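Local coordinates for nucleoporin nup120 (Schizosaccharomyces pombe, PDB 4GQ2), which serves as a structural component of the nuclear pore complex, whose nucleoporins can also dock transiently associated nuclear transport factors, at residues A[105-118]-A[129-143]. Numbering follows the deposited sequence.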
# COMPACT_ATOMS: atom_id res chain seq x y z
N ILE A 105 -15.75 6.53 24.91
CA ILE A 105 -16.41 6.82 26.17
C ILE A 105 -17.20 5.60 26.59
O ILE A 105 -18.03 5.10 25.83
CB ILE A 105 -17.34 8.05 26.02
CG1 ILE A 105 -16.52 9.27 25.63
CG2 ILE A 105 -18.10 8.31 27.32
CD1 ILE A 105 -17.30 10.45 25.10
N HIS A 106 -16.93 5.10 27.79
CA HIS A 106 -17.63 3.93 28.32
C HIS A 106 -18.73 4.36 29.24
O HIS A 106 -18.59 5.34 29.99
CB HIS A 106 -16.69 3.01 29.07
CG HIS A 106 -15.51 2.54 28.26
ND1 HIS A 106 -15.49 1.35 27.63
CD2 HIS A 106 -14.28 3.15 28.01
CE1 HIS A 106 -14.31 1.21 27.00
NE2 HIS A 106 -13.57 2.31 27.23
N PHE A 107 -19.83 3.61 29.19
CA PHE A 107 -21.03 3.86 29.97
C PHE A 107 -21.38 2.62 30.78
O PHE A 107 -20.99 1.52 30.40
CB PHE A 107 -22.19 4.21 29.04
CG PHE A 107 -22.07 5.56 28.39
CD1 PHE A 107 -21.32 5.72 27.23
CD2 PHE A 107 -22.70 6.67 28.94
CE1 PHE A 107 -21.21 6.96 26.63
CE2 PHE A 107 -22.59 7.92 28.35
CZ PHE A 107 -21.84 8.06 27.19
N PRO A 108 -22.12 2.80 31.90
CA PRO A 108 -22.56 1.66 32.72
C PRO A 108 -23.74 0.94 32.08
O PRO A 108 -24.06 -0.19 32.46
CB PRO A 108 -22.99 2.30 34.04
CG PRO A 108 -22.63 3.75 33.96
CD PRO A 108 -22.53 4.08 32.50
N SER A 109 -24.39 1.62 31.14
CA SER A 109 -25.51 1.07 30.37
C SER A 109 -25.45 1.57 28.93
O SER A 109 -24.92 2.66 28.68
CB SER A 109 -26.82 1.48 31.02
OG SER A 109 -27.90 1.39 30.12
N ASN A 110 -26.00 0.79 28.00
CA ASN A 110 -26.00 1.14 26.58
C ASN A 110 -26.69 2.47 26.28
O ASN A 110 -27.81 2.70 26.72
CB ASN A 110 -26.66 0.03 25.74
CG ASN A 110 -25.69 -1.09 25.38
OD1 ASN A 110 -24.50 -0.87 25.17
ND2 ASN A 110 -26.21 -2.31 25.29
N VAL A 111 -26.01 3.35 25.53
CA VAL A 111 -26.65 4.55 25.01
C VAL A 111 -27.83 4.10 24.15
O VAL A 111 -27.71 3.17 23.37
CB VAL A 111 -25.68 5.42 24.19
CG1 VAL A 111 -26.38 6.68 23.70
CG2 VAL A 111 -24.45 5.78 25.01
N MET A 112 -28.98 4.75 24.32
CA MET A 112 -30.15 4.39 23.54
C MET A 112 -30.07 4.95 22.13
O MET A 112 -29.43 5.98 21.89
CB MET A 112 -31.45 4.86 24.23
CG MET A 112 -31.72 6.36 24.14
SD MET A 112 -33.42 6.77 24.58
CE MET A 112 -33.56 8.44 23.94
N LYS A 113 -30.71 4.24 21.21
CA LYS A 113 -30.87 4.68 19.84
C LYS A 113 -31.53 6.07 19.86
O LYS A 113 -32.45 6.32 20.65
CB LYS A 113 -31.73 3.66 19.08
CG LYS A 113 -32.19 4.07 17.70
CD LYS A 113 -31.25 3.57 16.60
CE LYS A 113 -31.88 3.73 15.22
NZ LYS A 113 -31.89 5.15 14.77
N ASP A 114 -31.04 6.97 19.01
CA ASP A 114 -31.49 8.37 19.01
C ASP A 114 -31.17 9.05 20.33
O ASP A 114 -31.76 10.08 20.66
CB ASP A 114 -32.98 8.47 18.69
CG ASP A 114 -33.36 7.72 17.44
OD1 ASP A 114 -33.06 8.21 16.34
OD2 ASP A 114 -33.97 6.64 17.55
N GLY A 115 -30.24 8.46 21.09
CA GLY A 115 -29.88 8.94 22.41
C GLY A 115 -28.62 9.78 22.49
O GLY A 115 -28.06 9.94 23.57
N VAL A 116 -28.18 10.33 21.36
CA VAL A 116 -27.00 11.19 21.32
C VAL A 116 -27.35 12.50 20.61
O VAL A 116 -27.86 12.49 19.50
CB VAL A 116 -25.81 10.51 20.60
CG1 VAL A 116 -24.58 11.41 20.62
CG2 VAL A 116 -25.47 9.16 21.22
N ALA A 117 -27.08 13.62 21.27
CA ALA A 117 -27.39 14.93 20.72
C ALA A 117 -26.24 15.88 21.00
O ALA A 117 -25.63 15.83 22.07
CB ALA A 117 -28.69 15.46 21.32
N PHE A 118 -25.97 16.75 20.04
CA PHE A 118 -24.83 17.66 20.12
C PHE A 118 -25.26 19.12 20.18
O PHE A 118 -26.32 19.49 19.66
CB PHE A 118 -23.94 17.47 18.89
CG PHE A 118 -23.02 16.28 18.96
CD1 PHE A 118 -23.52 14.99 18.85
CD2 PHE A 118 -21.65 16.46 19.11
CE1 PHE A 118 -22.66 13.90 18.91
CE2 PHE A 118 -20.79 15.38 19.17
CZ PHE A 118 -21.29 14.09 19.07
N ILE A 129 -21.97 17.08 24.31
CA ILE A 129 -22.80 15.91 23.97
C ILE A 129 -23.80 15.59 25.08
O ILE A 129 -23.42 15.42 26.25
CB ILE A 129 -21.96 14.65 23.69
CG1 ILE A 129 -20.87 14.94 22.66
CG2 ILE A 129 -22.85 13.51 23.20
CD1 ILE A 129 -19.75 13.92 22.69
N TYR A 130 -25.07 15.50 24.70
CA TYR A 130 -26.11 14.92 25.54
C TYR A 130 -26.26 13.45 25.17
O TYR A 130 -26.44 13.12 23.99
CB TYR A 130 -27.45 15.61 25.31
CG TYR A 130 -27.50 17.09 25.61
CD1 TYR A 130 -27.73 17.55 26.90
CD2 TYR A 130 -27.35 18.02 24.59
CE1 TYR A 130 -27.79 18.91 27.18
CE2 TYR A 130 -27.40 19.39 24.85
CZ TYR A 130 -27.62 19.82 26.14
OH TYR A 130 -27.68 21.18 26.40
N ALA A 131 -26.21 12.57 26.17
CA ALA A 131 -26.39 11.14 25.96
C ALA A 131 -27.30 10.53 27.02
O ALA A 131 -27.16 10.81 28.21
CB ALA A 131 -25.05 10.42 25.95
N ILE A 132 -28.24 9.70 26.57
CA ILE A 132 -29.16 8.99 27.46
C ILE A 132 -28.99 7.49 27.24
O ILE A 132 -29.01 7.00 26.10
CB ILE A 132 -30.64 9.40 27.23
CG1 ILE A 132 -30.85 10.87 27.62
CG2 ILE A 132 -31.57 8.51 28.03
CD1 ILE A 132 -32.08 11.53 27.01
N THR A 133 -28.83 6.77 28.34
CA THR A 133 -28.61 5.35 28.29
C THR A 133 -29.93 4.60 28.53
O THR A 133 -30.94 5.22 28.88
CB THR A 133 -27.54 4.93 29.31
OG1 THR A 133 -27.96 5.29 30.63
CG2 THR A 133 -26.23 5.64 29.00
N HIS A 134 -29.91 3.29 28.34
CA HIS A 134 -31.09 2.44 28.57
C HIS A 134 -31.50 2.47 30.02
O HIS A 134 -32.66 2.19 30.35
CB HIS A 134 -30.83 1.01 28.08
CG HIS A 134 -32.01 0.08 28.25
ND1 HIS A 134 -32.13 -0.76 29.30
CD2 HIS A 134 -33.16 -0.10 27.48
CE1 HIS A 134 -33.28 -1.45 29.20
NE2 HIS A 134 -33.91 -1.05 28.09
N ALA A 135 -30.56 2.81 30.90
CA ALA A 135 -30.82 2.93 32.33
C ALA A 135 -31.46 4.26 32.68
O ALA A 135 -31.87 4.48 33.82
CB ALA A 135 -29.55 2.73 33.13
N ARG A 136 -31.52 5.15 31.69
CA ARG A 136 -32.23 6.43 31.77
C ARG A 136 -31.49 7.52 32.54
O ARG A 136 -32.13 8.44 33.06
CB ARG A 136 -33.66 6.27 32.30
CG ARG A 136 -34.60 5.60 31.33
CD ARG A 136 -35.98 5.46 31.92
NE ARG A 136 -36.71 4.36 31.31
CZ ARG A 136 -38.00 4.09 31.54
NH1 ARG A 136 -38.70 4.85 32.36
NH2 ARG A 136 -38.57 3.06 30.94
N VAL A 137 -30.16 7.43 32.57
CA VAL A 137 -29.31 8.51 33.07
C VAL A 137 -28.98 9.48 31.92
O VAL A 137 -28.64 9.04 30.83
CB VAL A 137 -28.01 7.97 33.70
CG1 VAL A 137 -27.17 9.10 34.25
CG2 VAL A 137 -28.33 6.97 34.81
N LEU A 138 -29.11 10.78 32.16
CA LEU A 138 -28.73 11.79 31.19
C LEU A 138 -27.31 12.29 31.47
O LEU A 138 -27.00 12.74 32.57
CB LEU A 138 -29.71 12.97 31.20
CG LEU A 138 -29.27 14.27 30.51
CD1 LEU A 138 -29.25 14.15 28.99
CD2 LEU A 138 -30.17 15.43 30.92
N TYR A 139 -26.46 12.20 30.46
CA TYR A 139 -25.08 12.62 30.61
C TYR A 139 -24.79 13.87 29.81
O TYR A 139 -25.23 14.00 28.68
CB TYR A 139 -24.13 11.51 30.19
CG TYR A 139 -24.22 10.26 31.04
CD1 TYR A 139 -23.48 10.13 32.21
CD2 TYR A 139 -25.04 9.19 30.65
CE1 TYR A 139 -23.55 8.98 32.99
CE2 TYR A 139 -25.11 8.03 31.41
CZ TYR A 139 -24.37 7.93 32.57
OH TYR A 139 -24.45 6.78 33.33
N TYR A 140 -24.06 14.79 30.43
CA TYR A 140 -23.73 16.06 29.82
C TYR A 140 -22.21 16.15 29.68
O TYR A 140 -21.51 16.47 30.65
CB TYR A 140 -24.30 17.21 30.67
CG TYR A 140 -24.07 18.59 30.11
CD1 TYR A 140 -24.94 19.14 29.16
CD2 TYR A 140 -23.00 19.36 30.54
CE1 TYR A 140 -24.74 20.41 28.66
CE2 TYR A 140 -22.79 20.64 30.04
CZ TYR A 140 -23.65 21.16 29.11
OH TYR A 140 -23.42 22.43 28.63
N ILE A 141 -21.73 15.84 28.48
CA ILE A 141 -20.29 15.68 28.22
C ILE A 141 -19.70 16.86 27.46
O ILE A 141 -20.15 17.19 26.35
CB ILE A 141 -19.99 14.37 27.47
CG1 ILE A 141 -20.45 13.15 28.28
CG2 ILE A 141 -18.50 14.24 27.17
CD1 ILE A 141 -20.66 11.90 27.45
N ARG A 142 -18.69 17.49 28.05
CA ARG A 142 -17.97 18.59 27.40
C ARG A 142 -16.73 18.07 26.68
O ARG A 142 -15.87 17.43 27.28
CB ARG A 142 -17.56 19.65 28.42
CG ARG A 142 -18.63 20.69 28.75
CD ARG A 142 -17.96 21.90 29.39
NE ARG A 142 -18.86 22.69 30.24
CZ ARG A 142 -19.18 22.38 31.50
NH1 ARG A 142 -18.71 21.28 32.07
NH2 ARG A 142 -19.99 23.17 32.18
N LEU A 143 -16.64 18.35 25.38
CA LEU A 143 -15.53 17.89 24.57
C LEU A 143 -14.40 18.90 24.55
O LEU A 143 -14.62 20.09 24.31
CB LEU A 143 -15.98 17.63 23.13
CG LEU A 143 -16.88 16.44 22.82
CD1 LEU A 143 -17.38 16.53 21.39
CD2 LEU A 143 -16.17 15.12 23.08
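Phe-107 reaches from the link between two beta-propeller blades onto the antiparallel sheet of the next blade, in which strand 115-121 pairs with 126-133 and 138-143 follows. With CG anti to the carbonyl carbon (chi1 -71°), the side chain runs from CB toward that sheet. Its CD2 packs against Thr-133 CG2 at 3.7 Å; CE2 leads an edge-to-face contact, 3.6 Å from Tyr-139 CD2, the ring planes at 75°; CZ at the tip meets Ile-141 CD1 at 4.0 Å and, slightly farther, Ala-131 CB. Val-111 CG2 lies over the rim of one face of the ring. Beyond the ring, Tyr-139 OH lies 3.4 Å from Pro-108 CD, and an alanine in place of this tyrosine would probably leave the Phe-107 edge without its aromatic face and open a gap beneath Pro-108. The backbone closes the link onto the blade: His-134 N donates to Asn-110 O and Met-112 N to Ile-132 O, before a type II beta turn from Met-112 to Gly-115 leads into edge strand 115-121. There Ala-117 and Tyr-130 exchange two hydrogen bonds, and the phenol of Tyr-130 bonds to Ser-180 O. On the sheet face shared with Ala-131, Ile-129 CG1 sits over the Phe-118 ring, 3.5 Å from CE2 of Phe-118.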